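Surface layer protein (Geobacillus stearothermophilus, PDB 2RA1) builds the bacterial cell surface layer by self-association, probably attaching to a cell-wall sugar polymer through this N-terminal part of coiled-coil helices and an Ig-like domain. Local coordinates at residues A[229-234]-A[314-319]; A[250-255]-A[306-311]. All blocks are in the same frame, centred on the assembly; numbering follows the deposited sequence.

Interaction 1: residues A[229-234]-A[314-319]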
loop_
_atom_site.group_PDB
_atom_site.type_symbol
_atom_site.label_atom_id
_atom_site.label_comp_id
_atom_site.label_asym_id
_atom_site.label_seq_id
_atom_site.Cartn_x
_atom_site.Cartn_y
_atom_site.Cartn_z
ATOM N N LEU A 229 -6.013 -14.490 15.651
ATOM C CA LEU A 229 -7.057 -15.199 14.930
ATOM C C LEU A 229 -7.270 -16.596 15.501
ATOM O O LEU A 229 -6.327 -17.241 15.974
ATOM C CB LEU A 229 -6.689 -15.311 13.454
ATOM C CG LEU A 229 -6.482 -13.976 12.760
ATOM C CD1 LEU A 229 -6.367 -14.206 11.270
ATOM C CD2 LEU A 229 -7.655 -13.072 13.095
ATOM N N THR A 230 -8.510 -17.062 15.453
ATOM C CA THR A 230 -8.810 -18.408 15.906
ATOM C C THR A 230 -8.690 -19.385 14.743
ATOM O O THR A 230 -9.247 -19.148 13.666
ATOM C CB THR A 230 -10.210 -18.492 16.526
ATOM O OG1 THR A 230 -11.149 -17.829 15.669
ATOM C CG2 THR A 230 -10.221 -17.826 17.908
ATOM N N PRO A 231 -7.940 -20.477 14.952
ATOM C CA PRO A 231 -7.778 -21.559 13.971
ATOM C C PRO A 231 -9.130 -22.161 13.617
ATOM O O PRO A 231 -9.883 -22.558 14.508
ATOM C CB PRO A 231 -6.920 -22.586 14.726
ATOM C CG PRO A 231 -7.097 -22.227 16.180
ATOM C CD PRO A 231 -7.154 -20.737 16.167
ATOM N N LYS A 232 -9.446 -22.214 12.330
ATOM C CA LYS A 232 -10.764 -22.664 11.922
ATOM C C LYS A 232 -10.695 -23.719 10.824
ATOM O O LYS A 232 -9.741 -23.762 10.047
ATOM C CB LYS A 232 -11.599 -21.482 11.440
ATOM C CG LYS A 232 -13.089 -21.680 11.606
ATOM C CD LYS A 232 -13.604 -20.896 12.789
ATOM C CE LYS A 232 -13.414 -19.394 12.574
ATOM N NZ LYS A 232 -12.014 -18.935 12.811
ATOM N N VAL A 233 -11.703 -24.585 10.787
ATOM C CA VAL A 233 -11.889 -25.491 9.667
ATOM C C VAL A 233 -12.701 -24.728 8.654
ATOM O O VAL A 233 -13.809 -24.275 8.952
ATOM C CB VAL A 233 -12.665 -26.771 10.060
ATOM C CG1 VAL A 233 -13.114 -27.527 8.815
ATOM C CG2 VAL A 233 -11.822 -27.654 10.957
ATOM N N GLU A 234 -12.154 -24.585 7.456
ATOM C CA GLU A 234 -12.801 -23.783 6.434
ATOM C C GLU A 234 -13.721 -24.594 5.531
ATOM O O GLU A 234 -14.775 -24.106 5.127
ATOM C CB GLU A 234 -11.765 -23.038 5.598
ATOM C CG GLU A 234 -12.329 -21.838 4.858
ATOM C CD GLU A 234 -11.298 -21.165 3.974
ATOM O OE1 GLU A 234 -11.137 -19.928 4.080
ATOM O OE2 GLU A 234 -10.642 -21.875 3.179
ATOM N N LYS A 314 -3.312 -22.917 19.943
ATOM C CA LYS A 314 -4.764 -22.719 19.978
ATOM C C LYS A 314 -5.522 -23.939 19.470
ATOM O O LYS A 314 -5.014 -24.720 18.666
ATOM C CB LYS A 314 -5.185 -21.465 19.193
ATOM C CG LYS A 314 -4.463 -20.182 19.594
ATOM C CD LYS A 314 -5.105 -18.939 18.973
ATOM C CE LYS A 314 -6.382 -18.533 19.703
ATOM N NZ LYS A 314 -6.755 -17.107 19.427
ATOM N N GLU A 315 -6.748 -24.104 19.946
ATOM C CA GLU A 315 -7.558 -25.244 19.547
ATOM C C GLU A 315 -8.572 -24.840 18.487
ATOM O O GLU A 315 -9.265 -23.832 18.635
ATOM C CB GLU A 315 -8.289 -25.803 20.765
ATOM C CG GLU A 315 -7.364 -26.300 21.853
ATOM C CD GLU A 315 -8.068 -26.468 23.179
ATOM O OE1 GLU A 315 -9.313 -26.377 23.198
ATOM O OE2 GLU A 315 -7.380 -26.685 24.200
ATOM N N PHE A 316 -8.663 -25.614 17.412
ATOM C CA PHE A 316 -9.767 -25.420 16.484
ATOM C C PHE A 316 -11.037 -25.717 17.248
ATOM O O PHE A 316 -11.049 -26.561 18.137
ATOM C CB PHE A 316 -9.670 -26.373 15.302
ATOM C CG PHE A 316 -8.482 -26.132 14.424
ATOM C CD1 PHE A 316 -7.204 -26.400 14.881
ATOM C CD2 PHE A 316 -8.648 -25.665 13.132
ATOM C CE1 PHE A 316 -6.112 -26.197 14.076
ATOM C CE2 PHE A 316 -7.560 -25.456 12.315
ATOM C CZ PHE A 316 -6.289 -25.720 12.788
ATOM N N GLU A 317 -12.115 -25.028 16.913
ATOM C CA GLU A 317 -13.389 -25.349 17.530
ATOM C C GLU A 317 -13.954 -26.615 16.869
ATOM O O GLU A 317 -13.878 -26.769 15.642
ATOM C CB GLU A 317 -14.357 -24.175 17.384
ATOM C CG GLU A 317 -15.293 -24.014 18.566
ATOM C CD GLU A 317 -14.568 -23.623 19.851
ATOM O OE1 GLU A 317 -13.754 -22.677 19.813
ATOM O OE2 GLU A 317 -14.824 -24.256 20.901
ATOM N N THR A 318 -14.504 -27.532 17.662
ATOM C CA THR A 318 -15.193 -28.646 17.034
ATOM C C THR A 318 -16.062 -28.039 15.940
ATOM O O THR A 318 -16.722 -27.027 16.137
ATOM C CB THR A 318 -16.018 -29.504 18.015
ATOM O OG1 THR A 318 -15.134 -30.120 18.954
ATOM C CG2 THR A 318 -16.770 -30.609 17.267
ATOM N N SER A 319 -16.017 -28.639 14.763
ATOM C CA SER A 319 -16.664 -28.041 13.624
ATOM C C SER A 319 -17.380 -29.092 12.800
ATOM O O SER A 319 -17.002 -30.265 12.787
ATOM C CB SER A 319 -15.622 -27.312 12.788
ATOM O OG SER A 319 -16.199 -26.779 11.618
#

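Interaction 2: residues A[250-255]-A[306-311]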
loop_
_atom_site.group_PDB
_atom_site.type_symbol
_atom_site.label_atom_id
_atom_site.label_comp_id
_atom_site.label_asym_id
_atom_site.label_seq_id
_atom_site.Cartn_x
_atom_site.Cartn_y
_atom_site.Cartn_z
ATOM N N LYS A 250 -5.446 -21.910 8.901
ATOM C CA LYS A 250 -4.300 -21.749 9.782
ATOM C C LYS A 250 -3.637 -23.108 9.956
ATOM O O LYS A 250 -4.293 -24.062 10.357
ATOM C CB LYS A 250 -4.788 -21.217 11.132
ATOM C CG LYS A 250 -3.790 -20.377 11.906
ATOM C CD LYS A 250 -4.485 -19.502 12.946
ATOM C CE LYS A 250 -3.478 -18.722 13.778
ATOM N NZ LYS A 250 -4.041 -18.336 15.097
ATOM N N PRO A 251 -2.333 -23.205 9.654
ATOM C CA PRO A 251 -1.612 -24.486 9.668
ATOM C C PRO A 251 -1.913 -25.306 10.917
ATOM O O PRO A 251 -2.022 -24.768 12.024
ATOM C CB PRO A 251 -0.139 -24.055 9.656
ATOM C CG PRO A 251 -0.171 -22.605 10.101
ATOM C CD PRO A 251 -1.405 -22.085 9.445
ATOM N N VAL A 252 -2.040 -26.612 10.738
ATOM C CA VAL A 252 -2.471 -27.475 11.824
ATOM C C VAL A 252 -1.333 -28.325 12.403
ATOM O O VAL A 252 -0.486 -28.849 11.671
ATOM C CB VAL A 252 -3.619 -28.384 11.352
ATOM C CG1 VAL A 252 -3.164 -29.239 10.170
ATOM C CG2 VAL A 252 -4.139 -29.243 12.502
ATOM N N ASP A 253 -1.312 -28.446 13.725
ATOM C CA ASP A 253 -0.374 -29.336 14.388
ATOM C C ASP A 253 -0.593 -30.733 13.822
ATOM O O ASP A 253 -1.634 -31.342 14.057
ATOM C CB ASP A 253 -0.626 -29.315 15.898
ATOM C CG ASP A 253 0.269 -30.270 16.661
ATOM O OD1 ASP A 253 1.169 -30.879 16.041
ATOM O OD2 ASP A 253 0.073 -30.413 17.888
ATOM N N LYS A 254 0.385 -31.230 13.068
ATOM C CA LYS A 254 0.264 -32.503 12.365
ATOM C C LYS A 254 0.070 -33.703 13.289
ATOM O O LYS A 254 -0.280 -34.802 12.833
ATOM C CB LYS A 254 1.480 -32.728 11.466
ATOM C CG LYS A 254 1.749 -31.571 10.494
ATOM C CD LYS A 254 2.932 -31.869 9.579
ATOM C CE LYS A 254 2.956 -30.941 8.380
ATOM N NZ LYS A 254 3.279 -29.548 8.775
ATOM N N ALA A 255 0.301 -33.506 14.583
ATOM C CA ALA A 255 0.123 -34.591 15.541
ATOM C C ALA A 255 -1.336 -34.717 15.977
ATOM O O ALA A 255 -1.726 -35.708 16.594
ATOM C CB ALA A 255 1.030 -34.411 16.738
ATOM N N SER A 306 -12.846 -32.728 15.557
ATOM C CA SER A 306 -12.677 -32.353 16.949
ATOM C C SER A 306 -11.236 -32.563 17.328
ATOM O O SER A 306 -10.530 -33.313 16.675
ATOM C CB SER A 306 -13.570 -33.213 17.840
ATOM O OG SER A 306 -13.538 -34.564 17.413
ATOM N N GLY A 307 -10.794 -31.888 18.377
ATOM C CA GLY A 307 -9.477 -32.139 18.937
ATOM C C GLY A 307 -8.269 -31.647 18.156
ATOM O O GLY A 307 -7.135 -31.954 18.514
ATOM N N LEU A 308 -8.497 -30.892 17.093
ATOM C CA LEU A 308 -7.399 -30.326 16.328
ATOM C C LEU A 308 -6.757 -29.140 17.066
ATOM O O LEU A 308 -7.444 -28.378 17.753
ATOM C CB LEU A 308 -7.930 -29.852 14.981
ATOM C CG LEU A 308 -8.077 -30.843 13.832
ATOM C CD1 LEU A 308 -7.901 -32.249 14.309
ATOM C CD2 LEU A 308 -9.423 -30.634 13.161
ATOM N N LYS A 309 -5.444 -28.976 16.922
ATOM C CA LYS A 309 -4.764 -27.807 17.476
ATOM C C LYS A 309 -3.966 -27.069 16.407
ATOM O O LYS A 309 -3.707 -27.606 15.330
ATOM C CB LYS A 309 -3.834 -28.200 18.627
ATOM C CG LYS A 309 -4.512 -28.951 19.761
ATOM C CD LYS A 309 -3.499 -29.660 20.669
ATOM C CE LYS A 309 -2.851 -28.702 21.645
ATOM N NZ LYS A 309 -3.861 -27.892 22.391
ATOM N N ASP A 310 -3.575 -25.836 16.726
ATOM C CA ASP A 310 -2.744 -24.998 15.859
ATOM C C ASP A 310 -1.349 -25.554 15.655
ATOM O O ASP A 310 -0.900 -26.428 16.394
ATOM C CB ASP A 310 -2.594 -23.600 16.461
ATOM C CG ASP A 310 -3.505 -22.600 15.823
ATOM O OD1 ASP A 310 -3.953 -22.864 14.690
ATOM O OD2 ASP A 310 -3.767 -21.553 16.446
ATOM N N THR A 311 -0.656 -25.021 14.656
ATOM C CA THR A 311 0.773 -25.241 14.526
ATOM C C THR A 311 1.442 -24.707 15.785
ATOM O O THR A 311 2.577 -25.056 16.097
ATOM C CB THR A 311 1.350 -24.504 13.315
ATOM O OG1 THR A 311 2.766 -24.703 13.272
ATOM C CG2 THR A 311 1.063 -23.012 13.417
#

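Interaction 1: residues A[229-234]-A[314-319]
Lys314 lies across Pro231 at about a right angle, its CB 3.6 Å from Pro231 CG. The lysine chain, bent at chi3 (77°), carries its ammonium on to the carbonyl of Leu229, where Lys314 NZ and Leu229 O form a weak hydrogen bond of 3.5 Å. The backbone oxygen of Glu315 also meets the proline ring, at CG. Next comes the aromatic centre of the contact: Pro231 CB sits over the middle of one face of the Phe316 ring in a CH-pi contact, 3.6 Å from the centroid. The Phe316 CA-H points in turn at Pro231 O (CA to O 3.5 Å), while Lys232 O and Val233 N lie at the ring edge, near its plane. Through these contacts the extended linker that leaves helix 211-228, the last helix of the chain, is fastened to the loop before strand 319-324, just before strand 233-240, the first strand of the seven-stranded antiparallel sheet. Replacing Phe316 by an alanine is likely to leave Pro231 CB without the ring face it rests on and to open a gap beside Leu308, which also touches the ring. At Ser319, OG is 3.9 Å from Val233 CB and hydrogen-bonds to Asn321.

Interaction 2: residues A[250-255]-A[306-311]
Two loops of the Ig-like domain cross here at a steep angle, joined by a single backbone bridge: residues 250-255 follow strand 243-248, and residues 306-311 follow strand 300-305. The bridge pairs Val252 with Asp310 and is made by their neighbours. Thr311 N donates to Pro251 O at 3.0 Å, coming from above the carbonyl plane, and Asp253 N donates to Lys309 O, also at 3.0 Å, with a straighter N-H...O angle of 155°. The Lys309 oxygen is approached by Val252 CG2 as well. Val252 CG2 also lies 4.5 Å from Leu308 CG, while the valine packs in addition on Val280 of strand 272-280. The bridge thus links connections that leave two non-adjacent strands of the seven-stranded antiparallel sheet. At one end, Lys250 runs obliquely past the carboxylate of Asp310. Its chi1 (-151°) turns the chain away from its own backbone N and, extended from there, lays the aliphatic part along the carboxylate, Lys250 CG coming within 3.7 Å of Asp310 OD1. Lys250 NZ and Asp310 OD2, 3.5 Å apart, form a salt bridge whose hydrogen bond is weak; the main partner of this ammonium is the carbonyl of Leu229. Beside this pair, Pro251 and Thr311 bring together a ring carbon and a methyl, CG to CG2, at 3.6 Å. Farther along, Asp253 closes an Asx turn: OD1 accepts from Ala255 N at 3.1 Å, the donor standing well above the carboxylate plane. Thr256 OG1 hydrogen-bonds to Asp253 O and to Lys309 N.

From the N terminus, the chain leaves helix 211-228 through residues 229-234, starts the sheet with strand 233-240, and after strand 243-248 runs through 250-255. Three more strands of the sheet follow, 262-266, 272-280 and 286-291, and strand 300-305 then leads to 306-311, where interaction 2 closes its loop. A few residues later 314-319 closes the wider loop of interaction 1, so that interaction 2 is nested inside it. Their centres are about 8 Å apart, and they touch: Leu229 O is shared by Lys314 of interaction 1 and Lys250 of interaction 2, and Phe316 N probably bonds to Leu308 O. Together they tie the entry from the helices to the connections between sheet strands.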